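Local structure of DUF4442 domain-containing protein (Pseudomonas aeruginosa, 1SH8) at residues R107-Q110 with L111-E114. The protein is of unknown function but is probably a thioesterase of the hotdog-fold superfamily. Numbering follows the deposited sequence.
Sequences RIRQ and LETE
Arg107 and Leu111 meet one turn apart on helix 105-118, in a local i to i+4 contact at the protein surface. The guanidinium of Arg107 lies over the Leu111 side chain. One face is covered by Leu111 CG, which sits 3.9 Å from the plane and off-centre toward the rim. Leu111 CD2 comes 3.8 Å from Arg107 NH2. Bends at chi2 (-58°) and chi3 (-89°) of Arg107 turn its chain along the helix and bring the group there.

The guanidinium edge is used for polar bonds. Arg107 NH1 donates to Gln110 OE1 at 3.2 Å, almost in the guanidinium plane. A water accepts from Arg107 NH1 at 2.9 Å and donates to Glu114 OE1 at 2.6 Å. A second water accepts from Arg107 NH2, with a weak bond to Glu114 OE1. The opposite charges of Arg107 and Glu114 are therefore bridged through water.

By family the protein has the hotdog fold, and 105-118 is a surface helix joining strand 97-102 to strand 120-130. Its Leu111 face packs on Ala121 and Tyr123 of strand 120-130 and on Phe73, which Ile108 also reaches. Arg107, Gln110 and Glu114 carry the polar bonds.

Four regular i to i+4 backbone bonds join the turns. The chi1 of Glu112 (50°) folds its CG back over the helix, 3.0 Å from Ile108 O and 3.1 Å from Arg109 O. This lays the carboxylate against Ile108 CG2.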
# COMPACT_ATOMS: atom_id res chain seq x y z
N ARG A 107 19.15 -11.82 -15.11
CA ARG A 107 18.70 -11.73 -13.72
C ARG A 107 17.68 -12.82 -13.42
O ARG A 107 17.67 -13.39 -12.33
CB ARG A 107 18.08 -10.36 -13.41
CG ARG A 107 19.07 -9.33 -12.89
CD ARG A 107 19.76 -9.82 -11.62
NE ARG A 107 19.05 -9.47 -10.39
CZ ARG A 107 19.14 -10.16 -9.26
NH1 ARG A 107 19.90 -11.25 -9.21
NH2 ARG A 107 18.50 -9.76 -8.17
N ILE A 108 16.82 -13.11 -14.38
CA ILE A 108 15.81 -14.15 -14.20
C ILE A 108 16.52 -15.48 -13.95
O ILE A 108 16.15 -16.23 -13.04
CB ILE A 108 14.89 -14.26 -15.44
CG1 ILE A 108 14.04 -12.99 -15.57
CG2 ILE A 108 13.99 -15.49 -15.31
CD1 ILE A 108 13.17 -12.93 -16.83
N ARG A 109 17.55 -15.77 -14.74
CA ARG A 109 18.31 -17.00 -14.57
C ARG A 109 18.99 -17.05 -13.20
O ARG A 109 18.95 -18.07 -12.52
CB ARG A 109 19.36 -17.15 -15.67
CG ARG A 109 18.80 -17.65 -16.99
CD ARG A 109 19.91 -18.09 -17.93
NE ARG A 109 20.67 -16.97 -18.45
CZ ARG A 109 20.25 -16.16 -19.42
NH1 ARG A 109 19.06 -16.35 -19.98
NH2 ARG A 109 21.01 -15.15 -19.83
N GLN A 110 19.61 -15.94 -12.80
CA GLN A 110 20.28 -15.89 -11.51
C GLN A 110 19.30 -16.14 -10.37
O GLN A 110 19.58 -16.93 -9.46
CB GLN A 110 20.93 -14.52 -11.30
CG GLN A 110 21.86 -14.09 -12.43
CD GLN A 110 22.54 -12.76 -12.14
OE1 GLN A 110 21.90 -11.81 -11.67
NE2 GLN A 110 23.83 -12.69 -12.42
N LEU A 111 18.15 -15.48 -10.43
CA LEU A 111 17.12 -15.62 -9.40
C LEU A 111 16.58 -17.04 -9.26
O LEU A 111 16.48 -17.56 -8.15
CB LEU A 111 15.97 -14.65 -9.67
CG LEU A 111 16.32 -13.17 -9.44
CD1 LEU A 111 15.28 -12.27 -10.08
CD2 LEU A 111 16.42 -12.91 -7.94
N GLU A 112 16.22 -17.68 -10.37
CA GLU A 112 15.68 -19.04 -10.30
C GLU A 112 16.73 -20.03 -9.81
O GLU A 112 16.41 -20.96 -9.07
CB GLU A 112 15.13 -19.48 -11.65
CG GLU A 112 16.07 -19.27 -12.81
CD GLU A 112 15.43 -19.64 -14.14
OE1 GLU A 112 14.28 -19.19 -14.38
OE2 GLU A 112 16.07 -20.36 -14.93
N THR A 113 17.98 -19.81 -10.20
CA THR A 113 19.06 -20.68 -9.78
C THR A 113 19.25 -20.57 -8.27
O THR A 113 19.25 -21.58 -7.56
CB THR A 113 20.38 -20.29 -10.48
OG1 THR A 113 20.29 -20.63 -11.87
CG2 THR A 113 21.55 -21.02 -9.84
N GLU A 114 19.39 -19.34 -7.78
CA GLU A 114 19.57 -19.10 -6.35
C GLU A 114 18.36 -19.54 -5.52
O GLU A 114 18.53 -20.10 -4.43
CB GLU A 114 19.88 -17.63 -6.12
CG GLU A 114 19.89 -17.21 -4.66
CD GLU A 114 20.31 -15.77 -4.49
OE1 GLU A 114 19.97 -14.94 -5.36
OE2 GLU A 114 20.99 -15.46 -3.48
O HOH W 1 19.48 -11.54 -5.81
O HOH W 2 20.38 -13.52 -7.51